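Local coordinates for protein 5,10-methylenetetrahydromethanopterin reductase (Methanopyrus kandleri, PDB 1EZW) that catalyses the reversible, coenzyme F420-dependent reduction of methylenetetrahydromethanopterin to methyltetrahydromethanopterin, a step in making methane from carbon dioxide, at residues Tyr229-Ser233 with Ala297-Ala301; Lys246-Ala250 with Ala286-Val290; Val260-Ile266 with Asp293-Phe298. All blocks are in the same frame, centred on the assembly; numbering follows the deposited sequence.

Contact 1: residues Tyr229-Ser233 with Ala297-Ala301; sequences YTCFS and AFSIA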
loop_
_atom_site.group_PDB
_atom_site.type_symbol
_atom_site.label_atom_id
_atom_site.label_comp_id
_atom_site.label_asym_id
_atom_site.label_seq_id
_atom_site.Cartn_x
_atom_site.Cartn_y
_atom_site.Cartn_z
ATOM N N TYR A 229 12.874 26.250 -5.926
ATOM C CA TYR A 229 13.131 25.270 -4.868
ATOM C C TYR A 229 13.575 26.155 -3.693
ATOM O O TYR A 229 14.747 26.543 -3.595
ATOM C CB TYR A 229 14.255 24.321 -5.320
ATOM C CG TYR A 229 13.810 22.917 -5.737
ATOM C CD1 TYR A 229 12.521 22.669 -6.218
ATOM C CD2 TYR A 229 14.711 21.858 -5.703
ATOM C CE1 TYR A 229 12.145 21.374 -6.662
ATOM C CE2 TYR A 229 14.355 20.580 -6.138
ATOM C CZ TYR A 229 13.077 20.343 -6.615
ATOM O OH TYR A 229 12.758 19.079 -7.080
ATOM N N THR A 230 12.638 26.460 -2.795
ATOM C CA THR A 230 12.900 27.372 -1.680
ATOM C C THR A 230 13.242 26.806 -0.318
ATOM O O THR A 230 13.055 25.614 -0.050
ATOM C CB THR A 230 11.671 28.277 -1.437
ATOM O OG1 THR A 230 10.633 27.524 -0.769
ATOM C CG2 THR A 230 11.107 28.806 -2.774
ATOM N N CYS A 231 13.815 27.670 0.514
ATOM C CA CYS A 231 14.017 27.390 1.929
ATOM C C CYS A 231 12.716 28.065 2.394
ATOM O O CYS A 231 12.520 29.279 2.191
ATOM C CB CYS A 231 15.227 28.121 2.481
ATOM S SG CYS A 231 15.243 28.104 4.261
ATOM N N PHE A 232 11.813 27.313 3.024
ATOM C CA PHE A 232 10.507 27.883 3.334
ATOM C C PHE A 232 10.152 27.654 4.783
ATOM O O PHE A 232 10.403 26.559 5.317
ATOM C CB PHE A 232 9.489 27.166 2.425
ATOM C CG PHE A 232 8.139 27.771 2.379
ATOM C CD1 PHE A 232 7.763 28.555 1.293
ATOM C CD2 PHE A 232 7.195 27.463 3.348
ATOM C CE1 PHE A 232 6.445 29.018 1.164
ATOM C CE2 PHE A 232 5.875 27.924 3.235
ATOM C CZ PHE A 232 5.501 28.690 2.154
ATOM N N SER A 233 9.570 28.665 5.431
ATOM C CA SER A 233 9.178 28.461 6.832
ATOM C C SER A 233 7.961 29.294 7.176
ATOM O O SER A 233 8.011 30.534 7.121
ATOM C CB SER A 233 10.331 28.781 7.783
ATOM O OG SER A 233 10.033 28.288 9.106
ATOM N N ALA A 297 17.122 37.128 1.907
ATOM C CA ALA A 297 17.693 36.725 0.651
ATOM C C ALA A 297 17.507 35.248 0.317
ATOM O O ALA A 297 17.249 34.894 -0.841
ATOM C CB ALA A 297 19.179 37.037 0.652
ATOM N N PHE A 298 17.616 34.411 1.343
ATOM C CA PHE A 298 17.639 32.979 1.091
ATOM C C PHE A 298 16.506 32.112 1.587
ATOM O O PHE A 298 16.655 30.892 1.628
ATOM C CB PHE A 298 18.977 32.441 1.610
ATOM C CG PHE A 298 20.184 33.168 1.028
ATOM C CD1 PHE A 298 21.079 33.856 1.855
ATOM C CD2 PHE A 298 20.389 33.194 -0.346
ATOM C CE1 PHE A 298 22.158 34.566 1.301
ATOM C CE2 PHE A 298 21.460 33.898 -0.910
ATOM C CZ PHE A 298 22.347 34.586 -0.077
ATOM N N SER A 299 15.382 32.714 1.932
ATOM C CA SER A 299 14.241 31.923 2.401
ATOM C C SER A 299 12.986 32.749 2.228
ATOM O O SER A 299 13.046 33.981 1.974
ATOM C CB SER A 299 14.382 31.571 3.892
ATOM O OG SER A 299 14.045 32.678 4.739
ATOM N N ILE A 300 11.855 32.061 2.324
ATOM C CA ILE A 300 10.546 32.689 2.323
ATOM C C ILE A 300 10.096 32.290 3.721
ATOM O O ILE A 300 9.750 31.127 3.979
ATOM C CB ILE A 300 9.599 32.098 1.283
ATOM C CG1 ILE A 300 10.063 32.463 -0.123
ATOM C CG2 ILE A 300 8.193 32.648 1.473
ATOM C CD1 ILE A 300 9.177 31.823 -1.170
ATOM N N ALA A 301 10.115 33.247 4.644
ATOM C CA ALA A 301 9.743 32.940 6.019
ATOM C C ALA A 301 8.834 33.959 6.711
ATOM O O ALA A 301 8.954 35.173 6.495
ATOM C CB ALA A 301 11.020 32.742 6.855
#

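Contact 2: residues Lys246-Ala250 with Ala286-Val290; sequences KIVVA and AIGLV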
loop_
_atom_site.group_PDB
_atom_site.type_symbol
_atom_site.label_atom_id
_atom_site.label_comp_id
_atom_site.label_asym_id
_atom_site.label_seq_id
_atom_site.Cartn_x
_atom_site.Cartn_y
_atom_site.Cartn_z
ATOM N N LYS A 246 16.998 29.510 10.269
ATOM C CA LYS A 246 18.428 29.752 10.493
ATOM C C LYS A 246 19.447 28.689 10.147
ATOM O O LYS A 246 20.372 28.961 9.372
ATOM C CB LYS A 246 18.644 30.294 11.910
ATOM C CG LYS A 246 18.027 31.687 12.042
ATOM C CD LYS A 246 18.244 32.344 13.395
ATOM C CE LYS A 246 17.498 33.679 13.455
ATOM N NZ LYS A 246 17.559 34.328 14.796
ATOM N N ILE A 247 19.301 27.479 10.676
ATOM C CA ILE A 247 20.270 26.451 10.337
ATOM C C ILE A 247 20.333 26.255 8.830
ATOM O O ILE A 247 21.412 26.148 8.259
ATOM C CB ILE A 247 19.948 25.093 11.006
ATOM C CG1 ILE A 247 21.009 24.056 10.620
ATOM C CG2 ILE A 247 18.572 24.594 10.557
ATOM C CD1 ILE A 247 22.436 24.437 10.978
ATOM N N VAL A 248 19.178 26.231 8.169
ATOM C CA VAL A 248 19.190 26.027 6.727
ATOM C C VAL A 248 19.810 27.222 5.990
ATOM O O VAL A 248 20.613 27.039 5.089
ATOM C CB VAL A 248 17.765 25.731 6.179
ATOM C CG1 VAL A 248 17.823 25.536 4.669
ATOM C CG2 VAL A 248 17.190 24.449 6.845
ATOM N N VAL A 249 19.452 28.443 6.374
ATOM C CA VAL A 249 20.024 29.617 5.715
ATOM C C VAL A 249 21.542 29.656 5.951
ATOM O O VAL A 249 22.310 29.980 5.036
ATOM C CB VAL A 249 19.366 30.922 6.218
ATOM C CG1 VAL A 249 20.181 32.126 5.779
ATOM C CG2 VAL A 249 17.944 31.027 5.631
ATOM N N ALA A 250 21.973 29.302 7.158
ATOM C CA ALA A 250 23.404 29.288 7.458
ATOM C C ALA A 250 24.146 28.458 6.413
ATOM O O ALA A 250 25.166 28.898 5.884
ATOM C CB ALA A 250 23.647 28.734 8.853
ATOM N N ALA A 286 26.819 29.480 14.224
ATOM C CA ALA A 286 26.365 29.636 12.843
ATOM C C ALA A 286 24.983 30.274 12.832
ATOM O O ALA A 286 24.759 31.283 12.159
ATOM C CB ALA A 286 26.319 28.284 12.156
ATOM N N ILE A 287 24.062 29.682 13.587
ATOM C CA ILE A 287 22.699 30.181 13.685
ATOM C C ILE A 287 22.679 31.601 14.249
ATOM O O ILE A 287 21.926 32.456 13.784
ATOM C CB ILE A 287 21.840 29.252 14.583
ATOM C CG1 ILE A 287 21.648 27.905 13.886
ATOM C CG2 ILE A 287 20.494 29.897 14.893
ATOM C CD1 ILE A 287 20.815 26.931 14.670
ATOM N N GLY A 288 23.520 31.847 15.249
ATOM C CA GLY A 288 23.580 33.164 15.858
ATOM C C GLY A 288 24.005 34.258 14.895
ATOM O O GLY A 288 23.600 35.415 15.050
ATOM N N LEU A 289 24.813 33.899 13.901
ATOM C CA LEU A 289 25.288 34.856 12.901
ATOM C C LEU A 289 24.288 35.188 11.779
ATOM O O LEU A 289 24.396 36.241 11.144
ATOM C CB LEU A 289 26.592 34.351 12.277
ATOM C CG LEU A 289 27.756 34.235 13.265
ATOM C CD1 LEU A 289 29.016 33.772 12.541
ATOM C CD2 LEU A 289 27.984 35.585 13.918
ATOM N N VAL A 290 23.325 34.300 11.522
ATOM C CA VAL A 290 22.344 34.556 10.462
ATOM C C VAL A 290 21.526 35.806 10.766
ATOM O O VAL A 290 20.815 35.864 11.778
ATOM C CB VAL A 290 21.373 33.352 10.276
ATOM C CG1 VAL A 290 20.296 33.700 9.243
ATOM C CG2 VAL A 290 22.150 32.129 9.830
#

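Contact 3: residues Val260-Ile266 with Asp293-Phe298; sequences VLERHGI and DMIEAF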
loop_
_atom_site.group_PDB
_atom_site.type_symbol
_atom_site.label_atom_id
_atom_site.label_comp_id
_atom_site.label_asym_id
_atom_site.label_seq_id
_atom_site.Cartn_x
_atom_site.Cartn_y
_atom_site.Cartn_z
ATOM N N VAL A 260 26.380 35.823 -5.764
ATOM C CA VAL A 260 25.073 35.686 -5.127
ATOM C C VAL A 260 25.065 36.517 -3.839
ATOM O O VAL A 260 24.106 37.236 -3.582
ATOM C CB VAL A 260 24.741 34.194 -4.832
ATOM C CG1 VAL A 260 23.420 34.070 -4.068
ATOM C CG2 VAL A 260 24.610 33.436 -6.146
ATOM N N LEU A 261 26.135 36.440 -3.048
ATOM C CA LEU A 261 26.222 37.223 -1.807
ATOM C C LEU A 261 26.161 38.720 -2.135
ATOM O O LEU A 261 25.488 39.504 -1.441
ATOM C CB LEU A 261 27.520 36.911 -1.043
ATOM C CG LEU A 261 27.777 35.477 -0.547
ATOM C CD1 LEU A 261 29.084 35.428 0.247
ATOM C CD2 LEU A 261 26.628 35.032 0.349
ATOM N N GLU A 262 26.854 39.108 -3.206
ATOM C CA GLU A 262 26.877 40.498 -3.644
ATOM C C GLU A 262 25.478 40.927 -4.052
ATOM O O GLU A 262 25.012 42.007 -3.672
ATOM C CB GLU A 262 27.821 40.661 -4.838
ATOM C CG GLU A 262 27.859 42.073 -5.395
ATOM C CD GLU A 262 28.747 42.195 -6.629
ATOM O OE1 GLU A 262 28.500 41.475 -7.627
ATOM O OE2 GLU A 262 29.687 43.018 -6.605
ATOM N N ARG A 263 24.814 40.080 -4.836
ATOM C CA ARG A 263 23.447 40.338 -5.304
ATOM C C ARG A 263 22.485 40.684 -4.164
ATOM O O ARG A 263 21.619 41.546 -4.309
ATOM C CB ARG A 263 22.909 39.089 -6.045
ATOM C CG ARG A 263 21.426 39.116 -6.434
ATOM C CD ARG A 263 20.990 37.732 -6.965
ATOM N NE ARG A 263 21.787 37.357 -8.125
ATOM C CZ ARG A 263 21.920 36.122 -8.600
ATOM N NH1 ARG A 263 22.678 35.923 -9.665
ATOM N NH2 ARG A 263 21.313 35.087 -8.018
ATOM N N HIS A 264 22.648 40.010 -3.031
ATOM C CA HIS A 264 21.750 40.192 -1.902
ATOM C C HIS A 264 22.322 41.098 -0.817
ATOM O O HIS A 264 21.773 41.187 0.276
ATOM C CB HIS A 264 21.362 38.800 -1.340
ATOM C CG HIS A 264 20.547 37.971 -2.302
ATOM N ND1 HIS A 264 19.241 38.275 -2.625
ATOM C CD2 HIS A 264 20.895 36.931 -3.102
ATOM C CE1 HIS A 264 18.820 37.466 -3.584
ATOM N NE2 HIS A 264 19.806 36.639 -3.892
ATOM N N GLY A 265 23.419 41.774 -1.151
ATOM C CA GLY A 265 24.061 42.694 -0.223
ATOM C C GLY A 265 24.393 42.050 1.100
ATOM O O GLY A 265 24.216 42.659 2.165
ATOM N N ILE A 266 24.888 40.820 1.044
ATOM C CA ILE A 266 25.211 40.087 2.257
ATOM C C ILE A 266 26.532 40.477 2.907
ATOM O O ILE A 266 27.526 40.693 2.223
ATOM C CB ILE A 266 25.230 38.568 1.990
ATOM C CG1 ILE A 266 23.844 38.113 1.516
ATOM C CG2 ILE A 266 25.604 37.817 3.248
ATOM C CD1 ILE A 266 22.718 38.337 2.541
ATOM N N ASP A 293 19.059 40.121 6.670
ATOM C CA ASP A 293 19.261 40.204 5.233
ATOM C C ASP A 293 19.473 38.832 4.614
ATOM O O ASP A 293 19.026 38.584 3.496
ATOM C CB ASP A 293 20.422 41.130 4.888
ATOM C CG ASP A 293 20.182 42.555 5.366
ATOM O OD1 ASP A 293 19.026 43.054 5.293
ATOM O OD2 ASP A 293 21.156 43.192 5.800
ATOM N N MET A 294 20.145 37.944 5.338
ATOM C CA MET A 294 20.371 36.584 4.835
ATOM C C MET A 294 19.035 35.830 4.783
ATOM O O MET A 294 18.769 35.086 3.831
ATOM C CB MET A 294 21.321 35.822 5.744
ATOM C CG MET A 294 22.681 36.436 5.863
ATOM S SD MET A 294 23.576 35.606 7.166
ATOM C CE MET A 294 25.066 36.722 7.281
ATOM N N ILE A 295 18.211 36.013 5.810
ATOM C CA ILE A 295 16.911 35.359 5.854
ATOM C C ILE A 295 16.033 35.873 4.715
ATOM O O ILE A 295 15.328 35.102 4.064
ATOM C CB ILE A 295 16.260 35.574 7.234
ATOM C CG1 ILE A 295 17.071 34.773 8.268
ATOM C CG2 ILE A 295 14.773 35.199 7.207
ATOM C CD1 ILE A 295 16.655 35.008 9.703
ATOM N N GLU A 296 16.077 37.179 4.444
ATOM C CA GLU A 296 15.279 37.754 3.359
ATOM C C GLU A 296 15.816 37.290 2.000
ATOM O O GLU A 296 15.068 37.078 1.045
ATOM C CB GLU A 296 15.342 39.291 3.451
ATOM C CG GLU A 296 14.497 40.094 2.465
ATOM C CD GLU A 296 14.950 39.981 1.027
ATOM O OE1 GLU A 296 16.165 39.811 0.767
ATOM O OE2 GLU A 296 14.078 40.092 0.146
ATOM N N ALA A 297 17.122 37.128 1.907
ATOM C CA ALA A 297 17.693 36.725 0.651
ATOM C C ALA A 297 17.507 35.248 0.317
ATOM O O ALA A 297 17.249 34.894 -0.841
ATOM C CB ALA A 297 19.179 37.037 0.652
ATOM N N PHE A 298 17.616 34.411 1.343
ATOM C CA PHE A 298 17.639 32.979 1.091
ATOM C C PHE A 298 16.506 32.112 1.587
ATOM O O PHE A 298 16.655 30.892 1.628
ATOM C CB PHE A 298 18.977 32.441 1.610
ATOM C CG PHE A 298 20.184 33.168 1.028
ATOM C CD1 PHE A 298 21.079 33.856 1.855
ATOM C CD2 PHE A 298 20.389 33.194 -0.346
ATOM C CE1 PHE A 298 22.158 34.566 1.301
ATOM C CE2 PHE A 298 21.460 33.898 -0.910
ATOM C CZ PHE A 298 22.347 34.586 -0.077
HETATM O O HOH W 1 17.952 40.306 -1.182
HETATM O O HOH W 2 23.329 42.439 5.111
#

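Contact 1: residues Tyr229-Ser233 with Ala297-Ala301
I300 docks between C231 and S233 through both of its backbone polar groups. Its N donates to C231 O at 2.9 Å, meeting that carbonyl nearly head-on with a C=O...N angle of 167°, while I300 O receives S233 N, also at 2.9 Å and in the carbonyl plane. CA-H...O contacts reinforce the seam: S299 CA lies 3.2 Å from C231 O, and A301 CA makes a similar approach to S233 O. On one face of the pairing the F232 ring, carried by a CG anti to the backbone N (chi1 -168°), comes obliquely against the branched part of I300, with CD1 4.0 Å from I300 CB and CE1 equally near CG2. Without the ring, as with an alanine here, I300 CB and CG2 would probably lose their aromatic cover, leaving a gap beside V307 of helix 304-316. The other face carries S233 and A301, whose CB atoms lie 4.1 Å apart. This is a small two-stranded parallel sheet, 232-234 with 300-302, at the end of the TIM barrel and entered directly from barrel strand 225-229. Where the pairing begins, C231 packs closely on F298 and S299: its CB is 3.2 Å from F298 O, and its SG, swung anti to the backbone N, rests against S299 CB. T230 CG2 meets the far end of the I300 side chain at CD1. Farther out, V307 touches both F232 and I300, and helix 238-254 covers S233 and A301 through T245. The buried hydroxyls are held from outside, S233 OG by A241 O, T230 OG1 by V323 O of the eighth barrel strand, and S299 OG by I295 O.

Contact 2: residues Lys246-Ala250 with Ala286-Val290
Helix 238-254 and the end of helix 283-289 come nearest at K246 and I287, their CA atoms 5.3 Å apart, and again at A250 and A286, and no hydrogen bond crosses between them. The aliphatic part of K246 does much of the packing. It runs extended beyond CG and crosses the I287 side chain at about a right angle, so that I287 CG2 touches both K246 CB at 3.5 Å and K246 CD at 3.6 Å. The charged end finds its partner within its own helix, where NZ forms a salt bridge with E243. The other branch of I287 turns to I247, CD1 reaching I247 CB at 4.2 Å. V290, just past the end of helix 283-289, sends its two methyls in different directions: CG1, anti to the backbone N (chi1 175°), meets V249 CG1 at 3.8 Å and the K246 CG, whereas CG2 lies against A250 CB at 3.8 Å and near K246 O. A250 CB and A286 CB, 4.3 Å apart, complete the contact. K246 O accepts the A250 N, although the helix is kinked at 247 and 248. Both helices belong to the segment inserted between strands 225-229 and 321-324 of the TIM barrel: I295 of helix 292-298 touches K246 and V290, helix 273-277 meets A250 and A286, and V248 turns to the loop residues C231 and P327.

Contact 3: residues Val260-Ile266 with Asp293-Phe298
A Schellman motif ends helix 258-263, and the helix end and this turn pack together on helix 292-298. G265, with positive phi (54°), is its C-prime residue: I266 N reaches back to L261 O at 2.9 Å and G265 N to E262 O, and the turn carries I266 to M294 and F298. A297 meets H264 very closely, its CB only 3.4 Å from H264 CG. The imidazole lies between R263 CG and A297 O, each over the rim of an opposite face, while V260 CG1 stands in plane at its edge. H264 NE2 is bonded to D202 OD1, which would limit the turn of the ring; the same oxygen also forms a salt bridge with R263 NH2. The F298 ring lies obliquely to the imidazole, their planes at 67° and centroids 5.2 Å apart, and its CE2 edge receives V260 CG1 at 3.7 Å near the ring plane. The methyl of A297 rises over the centre of one face of F298, so this alanine serves both rings. I266 reaches across with CG1 anti to the carbonyl carbon and beside the backbone N (chi1 -61°), setting CG1 3.9 Å from F298 CE1. Its chain crosses that of M294 at about a right angle, I266 CD1 ending 3.8 Å from M294 CG. H264 ND1 lies 2.8 Å from a water, in the ring plane, that also donates to E296 OE1.

How the contacts relate
From the N terminus, the chain leaves the seventh barrel strand, 225-229, and opens contact 1, which closes at 297-301 before helix 304-316 leads to the eighth strand. The chain between is mostly helical. Contact 2, joining helix 238-254 to 283-289, is nested wholly inside it. Contact 3 starts at 260-266, within the loop of contact 2, and closes beyond it at 293-298, so the two cross; it ends on the stretch that contact 1 also uses, sharing A297 and F298. V249 joins contact 2 to contact 1 through C231 and S299, tying helix 238-254 to the two-stranded sheet, whereas V290 packs on I295 and links the helices of contacts 2 and 3.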